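Local coordinates for protein chorismate synthase (Aquifex aeolicus, PDB 1Q1L) that catalyses, with reduced FMN as cofactor, the anti-1,4-elimination of phosphate from 5-enolpyruvylshikimate-3-phosphate to give chorismate, the branch-point compound of aromatic amino acid biosynthesis, at residues A31-S36 / C152-S157; V168-K173 / T215-V220; K173-L178 / L202-P207. All blocks are in the same frame, centred on the assembly; numbering follows the deposited sequence.

Contact 1 (A31-S36 / C152-S157); sequences ANLPLS and CKKFLS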
loop_
_atom_site.group_PDB
_atom_site.type_symbol
_atom_site.label_atom_id
_atom_site.label_comp_id
_atom_site.label_asym_id
_atom_site.label_seq_id
_atom_site.Cartn_x
_atom_site.Cartn_y
_atom_site.Cartn_z
ATOM N N ALA A 31 1.439 17.917 -12.701
ATOM C CA ALA A 31 2.347 18.962 -13.156
ATOM C C ALA A 31 1.561 20.151 -13.691
ATOM O O ALA A 31 0.426 20.003 -14.145
ATOM C CB ALA A 31 3.253 18.418 -14.267
ATOM N N ASN A 32 2.184 21.326 -13.636
ATOM C CA ASN A 32 1.608 22.564 -14.142
ATOM C C ASN A 32 0.586 23.228 -13.227
ATOM O O ASN A 32 -0.224 24.037 -13.677
ATOM C CB ASN A 32 1.006 22.332 -15.538
ATOM C CG ASN A 32 2.056 21.904 -16.564
ATOM O OD1 ASN A 32 1.723 21.426 -17.650
ATOM N ND2 ASN A 32 3.328 22.081 -16.222
ATOM N N LEU A 33 0.627 22.881 -11.946
ATOM C CA LEU A 33 -0.262 23.485 -10.959
ATOM C C LEU A 33 0.478 24.671 -10.346
ATOM O O LEU A 33 1.558 24.508 -9.781
ATOM C CB LEU A 33 -0.590 22.499 -9.834
ATOM C CG LEU A 33 -1.333 23.130 -8.643
ATOM C CD1 LEU A 33 -2.778 23.416 -9.049
ATOM C CD2 LEU A 33 -1.294 22.202 -7.427
ATOM N N PRO A 34 -0.082 25.884 -10.461
ATOM C CA PRO A 34 0.609 27.036 -9.869
ATOM C C PRO A 34 0.701 26.820 -8.358
ATOM O O PRO A 34 -0.307 26.527 -7.718
ATOM C CB PRO A 34 -0.305 28.206 -10.218
ATOM C CG PRO A 34 -0.966 27.753 -11.499
ATOM C CD PRO A 34 -1.272 26.305 -11.219
ATOM N N LEU A 35 1.896 26.957 -7.790
ATOM C CA LEU A 35 2.080 26.765 -6.352
ATOM C C LEU A 35 3.170 27.688 -5.812
ATOM O O LEU A 35 4.248 27.786 -6.393
ATOM C CB LEU A 35 2.455 25.308 -6.052
ATOM C CG LEU A 35 2.640 24.900 -4.581
ATOM C CD1 LEU A 35 1.313 25.013 -3.833
ATOM C CD2 LEU A 35 3.151 23.470 -4.502
ATOM N N SER A 36 2.888 28.349 -4.694
ATOM C CA SER A 36 3.852 29.258 -4.088
ATOM C C SER A 36 4.014 28.966 -2.603
ATOM O O SER A 36 3.170 28.310 -1.992
ATOM C CB SER A 36 3.387 30.705 -4.258
ATOM O OG SER A 36 2.193 30.926 -3.524
ATOM N N CYS A 152 -2.744 20.482 -1.373
ATOM C CA CYS A 152 -3.943 19.794 -1.830
ATOM C C CYS A 152 -5.105 20.763 -2.007
ATOM O O CYS A 152 -5.908 20.612 -2.928
ATOM C CB CYS A 152 -4.301 18.681 -0.851
ATOM S SG CYS A 152 -3.011 17.416 -0.778
ATOM N N LYS A 153 -5.192 21.763 -1.136
ATOM C CA LYS A 153 -6.253 22.761 -1.258
ATOM C C LYS A 153 -6.073 23.532 -2.560
ATOM O O LYS A 153 -7.036 23.777 -3.281
ATOM C CB LYS A 153 -6.218 23.756 -0.100
ATOM C CG LYS A 153 -6.754 23.248 1.222
ATOM C CD LYS A 153 -6.867 24.406 2.207
ATOM C CE LYS A 153 -7.414 23.961 3.549
ATOM N NZ LYS A 153 -7.512 25.107 4.497
ATOM N N LYS A 154 -4.841 23.936 -2.857
ATOM C CA LYS A 154 -4.588 24.673 -4.093
ATOM C C LYS A 154 -5.045 23.819 -5.269
ATOM O O LYS A 154 -5.711 24.300 -6.189
ATOM C CB LYS A 154 -3.101 25.007 -4.234
ATOM C CG LYS A 154 -2.791 25.868 -5.456
ATOM C CD LYS A 154 -3.641 27.145 -5.453
ATOM C CE LYS A 154 -3.506 27.922 -6.760
ATOM N NZ LYS A 154 -2.113 28.394 -6.993
ATOM N N PHE A 155 -4.689 22.541 -5.233
ATOM C CA PHE A 155 -5.083 21.613 -6.289
ATOM C C PHE A 155 -6.612 21.571 -6.447
ATOM O O PHE A 155 -7.137 21.681 -7.555
ATOM C CB PHE A 155 -4.556 20.207 -5.970
ATOM C CG PHE A 155 -5.089 19.141 -6.887
ATOM C CD1 PHE A 155 -4.718 19.104 -8.230
ATOM C CD2 PHE A 155 -5.999 18.197 -6.414
ATOM C CE1 PHE A 155 -5.250 18.141 -9.090
ATOM C CE2 PHE A 155 -6.534 17.233 -7.262
ATOM C CZ PHE A 155 -6.161 17.204 -8.605
ATOM N N LEU A 156 -7.315 21.424 -5.330
ATOM C CA LEU A 156 -8.776 21.344 -5.327
ATOM C C LEU A 156 -9.473 22.605 -5.816
ATOM O O LEU A 156 -10.525 22.536 -6.458
ATOM C CB LEU A 156 -9.288 21.030 -3.923
ATOM C CG LEU A 156 -9.067 19.628 -3.370
ATOM C CD1 LEU A 156 -9.535 19.581 -1.921
ATOM C CD2 LEU A 156 -9.823 18.615 -4.216
ATOM N N SER A 157 -8.900 23.758 -5.489
ATOM C CA SER A 157 -9.485 25.025 -5.899
ATOM C C SER A 157 -9.505 25.174 -7.415
ATOM O O SER A 157 -10.326 25.916 -7.952
ATOM C CB SER A 157 -8.721 26.193 -5.264
ATOM O OG SER A 157 -7.362 26.186 -5.653
#
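The planar carbonyl group of Pro-34 receives the ammonium of Lys-154 from above, 57° out of its plane. Leu-33 CD2 lies 4.1 Å from Phe-155 CB, the stem of the ring and not the ring itself, with which Phe-159 makes a T-shaped stack. In this beta-alpha-beta sandwich, the contact lays the loop between strand 21-27 and helix 37-48 against residues 152-157 of helix 142-157. Both methyls of Leu-33 press on the helix backbone, CD1 and CD2 each 4.0 Å from Phe-155 CA, while Met-384 of helix 384-399 touches both side chains. The polar part is a single hydrogen bond, Lys-154 NZ to Pro-34 O at 2.7 Å. The Lys-154 chain sets out with CG anti to the backbone N (chi1 -176°), then bends at chi2 and chi4, which wraps it round the carbonyl oxygen: CG lies 3.4 Å and CE 3.6 Å from Pro-34 O. The same ammonium forms a salt bridge with Glu-39, whose other oxygen accepts the N-H of Ser-36, the N-cap of helix 37-48. One turn along helix 142-157, Ser-157 OG donates to Lys-154 O at 2.6 Å, tilted 29° from the carbonyl plane.

Contact 2 (V168-K173 / T215-V220); sequences VSIGQK and TYIDEV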
loop_
_atom_site.group_PDB
_atom_site.type_symbol
_atom_site.label_atom_id
_atom_site.label_comp_id
_atom_site.label_asym_id
_atom_site.label_seq_id
_atom_site.Cartn_x
_atom_site.Cartn_y
_atom_site.Cartn_z
ATOM N N VAL A 168 -17.698 25.250 16.787
ATOM C CA VAL A 168 -19.097 25.289 17.193
ATOM C C VAL A 168 -19.276 25.180 18.706
ATOM O O VAL A 168 -20.375 25.390 19.226
ATOM C CB VAL A 168 -19.909 24.171 16.512
ATOM C CG1 VAL A 168 -19.841 24.332 15.004
ATOM C CG2 VAL A 168 -19.382 22.817 16.929
ATOM N N SER A 169 -18.196 24.852 19.409
ATOM C CA SER A 169 -18.249 24.733 20.860
ATOM C C SER A 169 -16.859 24.647 21.472
ATOM O O SER A 169 -15.953 24.035 20.904
ATOM C CB SER A 169 -19.057 23.496 21.267
ATOM O OG SER A 169 -18.376 22.301 20.923
ATOM N N ILE A 170 -16.698 25.290 22.624
ATOM C CA ILE A 170 -15.445 25.287 23.376
ATOM C C ILE A 170 -15.873 25.055 24.810
ATOM O O ILE A 170 -16.584 25.878 25.389
ATOM C CB ILE A 170 -14.709 26.640 23.306
ATOM C CG1 ILE A 170 -14.260 26.925 21.876
ATOM C CG2 ILE A 170 -13.498 26.620 24.231
ATOM C CD1 ILE A 170 -13.496 28.229 21.732
ATOM N N GLY A 171 -15.453 23.936 25.385
ATOM C CA GLY A 171 -15.847 23.638 26.748
ATOM C C GLY A 171 -17.343 23.404 26.754
ATOM O O GLY A 171 -17.878 22.813 25.815
ATOM N N GLN A 172 -18.026 23.869 27.796
ATOM C CA GLN A 172 -19.470 23.693 27.885
ATOM C C GLN A 172 -20.230 24.750 27.091
ATOM O O GLN A 172 -21.437 24.627 26.878
ATOM C CB GLN A 172 -19.921 23.729 29.348
ATOM C CG GLN A 172 -19.651 22.447 30.134
ATOM C CD GLN A 172 -20.405 21.245 29.579
ATOM O OE1 GLN A 172 -21.453 21.391 28.944
ATOM N NE2 GLN A 172 -19.883 20.046 29.834
ATOM N N LYS A 173 -19.525 25.786 26.645
ATOM C CA LYS A 173 -20.156 26.860 25.888
ATOM C C LYS A 173 -20.216 26.572 24.390
ATOM O O LYS A 173 -19.185 26.408 23.735
ATOM C CB LYS A 173 -19.419 28.181 26.128
ATOM C CG LYS A 173 -20.115 29.373 25.495
ATOM C CD LYS A 173 -19.479 30.687 25.912
ATOM C CE LYS A 173 -20.247 31.859 25.325
ATOM N NZ LYS A 173 -21.695 31.781 25.677
ATOM N N THR A 215 -14.360 35.351 27.947
ATOM C CA THR A 215 -14.665 35.459 29.366
ATOM C C THR A 215 -14.783 34.069 29.982
ATOM O O THR A 215 -14.099 33.750 30.955
ATOM C CB THR A 215 -15.985 36.226 29.594
ATOM O OG1 THR A 215 -15.825 37.584 29.164
ATOM C CG2 THR A 215 -16.373 36.203 31.068
ATOM N N TYR A 216 -15.659 33.247 29.412
ATOM C CA TYR A 216 -15.855 31.886 29.898
ATOM C C TYR A 216 -14.514 31.175 30.016
ATOM O O TYR A 216 -14.224 30.529 31.023
ATOM C CB TYR A 216 -16.751 31.107 28.935
ATOM C CG TYR A 216 -16.791 29.620 29.207
ATOM C CD1 TYR A 216 -17.505 29.106 30.289
ATOM C CD2 TYR A 216 -16.114 28.722 28.379
ATOM C CE1 TYR A 216 -17.546 27.733 30.541
ATOM C CE2 TYR A 216 -16.148 27.350 28.621
ATOM C CZ TYR A 216 -16.867 26.863 29.700
ATOM O OH TYR A 216 -16.921 25.506 29.929
ATOM N N ILE A 217 -13.701 31.298 28.972
ATOM C CA ILE A 217 -12.395 30.661 28.939
ATOM C C ILE A 217 -11.536 31.059 30.134
ATOM O O ILE A 217 -11.155 30.206 30.935
ATOM C CB ILE A 217 -11.655 30.993 27.622
ATOM C CG1 ILE A 217 -12.424 30.389 26.440
ATOM C CG2 ILE A 217 -10.233 30.451 27.663
ATOM C CD1 ILE A 217 -11.799 30.648 25.091
ATOM N N ASP A 218 -11.235 32.348 30.259
ATOM C CA ASP A 218 -10.424 32.830 31.372
ATOM C C ASP A 218 -11.063 32.403 32.686
ATOM O O ASP A 218 -10.371 32.067 33.647
ATOM C CB ASP A 218 -10.310 34.353 31.327
ATOM C CG ASP A 218 -9.670 34.850 30.047
ATOM O OD1 ASP A 218 -8.567 34.372 29.708
ATOM O OD2 ASP A 218 -10.266 35.723 29.382
ATOM N N GLU A 219 -12.391 32.417 32.714
ATOM C CA GLU A 219 -13.150 32.021 33.894
ATOM C C GLU A 219 -12.824 30.576 34.263
ATOM O O GLU A 219 -12.955 30.175 35.420
ATOM C CB GLU A 219 -14.650 32.161 33.611
ATOM C CG GLU A 219 -15.566 31.632 34.704
ATOM C CD GLU A 219 -17.035 31.725 34.319
ATOM O OE1 GLU A 219 -17.531 32.857 34.131
ATOM O OE2 GLU A 219 -17.692 30.665 34.197
ATOM N N VAL A 220 -12.397 29.801 33.269
ATOM C CA VAL A 220 -12.054 28.399 33.471
ATOM C C VAL A 220 -10.559 28.203 33.689
ATOM O O VAL A 220 -10.147 27.410 34.535
ATOM C CB VAL A 220 -12.493 27.543 32.259
ATOM C CG1 VAL A 220 -11.952 26.123 32.392
ATOM C CG2 VAL A 220 -14.013 27.523 32.161
#
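Tyr-216 is clasped by the turn at 170-173, and this is the close half of the contact. Its OH accepts the backbone N-H of Gln-172, N to OH 2.9 Å and nearly straight at 168°. Lys-173 CB covers one face of the ring in a CH-pi contact, 4.2 Å from the centroid and 17° off the normal; on the opposite face, toward the rim, sits Val-220 CG2 of the same helix. Gly-171, whose phi of 66° favours glycine, has its CA at the ring's edge. The turn is a type II' beta turn that closes the hairpin between strands 162-170 and 173-174, and helix 210-221 packs on its tip. With a leucine in place of Tyr-216, the Gln-172 N-H would probably be left without its acceptor and Lys-173 CB without an aromatic face to lie on. Elsewhere the fit is looser: Ile-170 CG2 and Ile-217 CD1 approach only to 4.5 Å. Gln-172, exposed at the outer side, turns its end away from Tyr-216 and touches Arg-279 of a neighbouring subunit, while the Lys-173 chain, extended as far as its bend at chi4, runs the other way alongside the tyrosine to a salt bridge with Glu-212.

Contact 3 (K173-L178 / L202-P207); sequences KEVEEL and LRIPFP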
loop_
_atom_site.group_PDB
_atom_site.type_symbol
_atom_site.label_atom_id
_atom_site.label_comp_id
_atom_site.label_asym_id
_atom_site.label_seq_id
_atom_site.Cartn_x
_atom_site.Cartn_y
_atom_site.Cartn_z
ATOM N N LYS A 173 -19.525 25.786 26.645
ATOM C CA LYS A 173 -20.156 26.860 25.888
ATOM C C LYS A 173 -20.216 26.572 24.390
ATOM O O LYS A 173 -19.185 26.408 23.735
ATOM C CB LYS A 173 -19.419 28.181 26.128
ATOM C CG LYS A 173 -20.115 29.373 25.495
ATOM C CD LYS A 173 -19.479 30.687 25.912
ATOM C CE LYS A 173 -20.247 31.859 25.325
ATOM N NZ LYS A 173 -21.695 31.781 25.677
ATOM N N GLU A 174 -21.431 26.528 23.853
ATOM C CA GLU A 174 -21.633 26.241 22.440
ATOM C C GLU A 174 -22.184 27.433 21.659
ATOM O O GLU A 174 -22.754 28.363 22.237
ATOM C CB GLU A 174 -22.600 25.067 22.283
ATOM C CG GLU A 174 -22.421 23.963 23.307
ATOM C CD GLU A 174 -23.207 22.713 22.954
ATOM O OE1 GLU A 174 -22.812 22.021 21.995
ATOM O OE2 GLU A 174 -24.219 22.424 23.628
ATOM N N VAL A 175 -22.002 27.406 20.341
ATOM C CA VAL A 175 -22.530 28.464 19.492
ATOM C C VAL A 175 -23.975 28.046 19.241
ATOM O O VAL A 175 -24.261 27.227 18.371
ATOM C CB VAL A 175 -21.771 28.564 18.150
ATOM C CG1 VAL A 175 -22.453 29.578 17.245
ATOM C CG2 VAL A 175 -20.322 28.980 18.398
ATOM N N GLU A 176 -24.881 28.617 20.027
ATOM C CA GLU A 176 -26.300 28.294 19.948
ATOM C C GLU A 176 -26.958 28.526 18.597
ATOM O O GLU A 176 -27.877 27.801 18.225
ATOM C CB GLU A 176 -27.050 29.060 21.038
ATOM C CG GLU A 176 -26.497 28.804 22.436
ATOM C CD GLU A 176 -26.578 27.340 22.847
ATOM O OE1 GLU A 176 -26.079 27.004 23.942
ATOM O OE2 GLU A 176 -27.142 26.524 22.086
ATOM N N GLU A 177 -26.495 29.529 17.859
ATOM C CA GLU A 177 -27.065 29.812 16.550
ATOM C C GLU A 177 -26.908 28.648 15.576
ATOM O O GLU A 177 -27.626 28.572 14.581
ATOM C CB GLU A 177 -26.417 31.056 15.931
ATOM C CG GLU A 177 -26.663 32.341 16.700
ATOM C CD GLU A 177 -25.626 32.595 17.769
ATOM O OE1 GLU A 177 -25.159 31.622 18.398
ATOM O OE2 GLU A 177 -25.284 33.776 17.987
ATOM N N LEU A 178 -25.985 27.736 15.864
ATOM C CA LEU A 178 -25.736 26.612 14.959
ATOM C C LEU A 178 -26.311 25.265 15.380
ATOM O O LEU A 178 -25.938 24.235 14.818
ATOM C CB LEU A 178 -24.229 26.464 14.730
ATOM C CG LEU A 178 -23.516 27.746 14.289
ATOM C CD1 LEU A 178 -22.017 27.491 14.146
ATOM C CD2 LEU A 178 -24.109 28.225 12.977
ATOM N N LEU A 202 -11.173 32.963 17.989
ATOM C CA LEU A 202 -11.426 31.571 18.351
ATOM C C LEU A 202 -12.045 30.821 17.170
ATOM O O LEU A 202 -12.504 29.686 17.310
ATOM C CB LEU A 202 -12.377 31.506 19.549
ATOM C CG LEU A 202 -11.889 32.127 20.864
ATOM C CD1 LEU A 202 -13.073 32.337 21.790
ATOM C CD2 LEU A 202 -10.841 31.228 21.513
ATOM N N ARG A 203 -12.062 31.471 16.012
ATOM C CA ARG A 203 -12.618 30.887 14.796
ATOM C C ARG A 203 -14.077 30.457 14.947
ATOM O O ARG A 203 -14.499 29.442 14.375
ATOM C CB ARG A 203 -11.768 29.696 14.331
ATOM C CG ARG A 203 -10.349 30.047 13.845
ATOM C CD ARG A 203 -10.201 29.747 12.355
ATOM N NE ARG A 203 -10.779 28.442 12.072
ATOM C CZ ARG A 203 -11.548 28.159 11.032
ATOM N NH1 ARG A 203 -11.849 29.082 10.129
ATOM N NH2 ARG A 203 -12.055 26.945 10.920
ATOM N N ILE A 204 -14.844 31.217 15.727
ATOM C CA ILE A 204 -16.265 30.929 15.886
ATOM C C ILE A 204 -16.991 31.757 14.823
ATOM O O ILE A 204 -16.564 32.860 14.487
ATOM C CB ILE A 204 -16.786 31.293 17.301
ATOM C CG1 ILE A 204 -16.338 32.703 17.684
ATOM C CG2 ILE A 204 -16.294 30.270 18.313
ATOM C CD1 ILE A 204 -16.861 33.156 19.040
ATOM N N PRO A 205 -18.089 31.225 14.268
ATOM C CA PRO A 205 -18.895 31.877 13.233
ATOM C C PRO A 205 -19.478 33.255 13.573
ATOM O O PRO A 205 -19.971 33.947 12.689
ATOM C CB PRO A 205 -19.996 30.852 12.963
ATOM C CG PRO A 205 -19.379 29.567 13.345
ATOM C CD PRO A 205 -18.653 29.910 14.601
ATOM N N PHE A 206 -19.439 33.645 14.844
ATOM C CA PHE A 206 -19.980 34.942 15.250
ATOM C C PHE A 206 -18.982 35.689 16.126
ATOM O O PHE A 206 -19.049 35.625 17.353
ATOM C CB PHE A 206 -21.302 34.749 16.001
ATOM C CG PHE A 206 -22.333 33.983 15.217
ATOM C CD1 PHE A 206 -22.273 32.596 15.130
ATOM C CD2 PHE A 206 -23.340 34.651 14.530
ATOM C CE1 PHE A 206 -23.197 31.886 14.369
ATOM C CE2 PHE A 206 -24.270 33.949 13.765
ATOM C CZ PHE A 206 -24.197 32.564 13.684
ATOM N N PRO A 207 -18.044 36.420 15.500
ATOM C CA PRO A 207 -17.018 37.183 16.214
ATOM C C PRO A 207 -17.525 38.036 17.375
ATOM O O PRO A 207 -16.828 38.195 18.378
ATOM C CB PRO A 207 -16.378 38.017 15.105
ATOM C CG PRO A 207 -16.500 37.124 13.915
ATOM C CD PRO A 207 -17.923 36.628 14.047
#
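This is a largely apolar contact between two loops, without a hydrogen bond across it, at the edge of the five-stranded antiparallel sheet of the beta-alpha-beta sandwich. One loop continues from edge strand 173-174; the other runs from helix 187-197 to helix 210-221. Val-175, Glu-177 and Leu-178 all point their CB atoms at the 202-207 loop, whereas Glu-176 points away. A short 3-10 segment at 176-177, with Leu-178 N bonded to Val-175 O at 3.1 Å, brings the three side chains to the same side.

Phe-206 lies among them. Glu-177 passes over one face of its ring: CG is 4.2 Å from the ring centroid and 21° off the normal, a CH-pi contact. The bend at chi2 (89°) then folds the carboxylate back over the ring, stacked with its plane only 14° from that of the phenyl group. The carboxylate has a long, weak ion pair with Lys-209, while Lys-196 makes a cation-pi contact with Phe-206. Leu-178 comes from another direction, its CD2 at the ring edge, 4.0 Å from CE1. Val-175 CG1 approaches obliquely, 3.7 Å from Phe-206 CD1.

Val-175 divides its two methyls between neighbours. While CG1 serves the phenylalanine, CG2 turns to the two residues before Phe-206, 4.2 Å from Ile-204 CG2 and 4.3 Å from Pro-205 CD. Ile-204 in turn packs on Phe-213 of helix 210-221, and Pro-205 on Phe-166 of strand 162-170 and Tyr-193 of helix 187-197, which ties the loop to both the sheet and the helices. A close approach is at that proline, where Leu-178 CD1 lies 3.5 Å from Pro-205 CG, a short distance for two saturated carbons.

How the contacts relate
Contacts 2 and 3 lie on one side of the chain's centre, their own centres about 11 Å apart, and contact 1 lies on the opposite side, about 37 Å from contact 2 and about 31 Å from contact 3, centre to centre. Contact 1 closes first along the chain; helix 142-157 then leads into strand 162-170, where contact 2 begins. Contact 3 is nested inside the loop that contact 2 closes. These two share Lys-173 and the five-stranded sheet, where Val-168 O and Val-175 N, 2.8 Å apart, probably form a hydrogen bond, and Ile-217 CD1 packs on Leu-202 CD2. The hairpin end is packed from two places, while contact 1 holds the loop after strand 21-27 to helix 142-157.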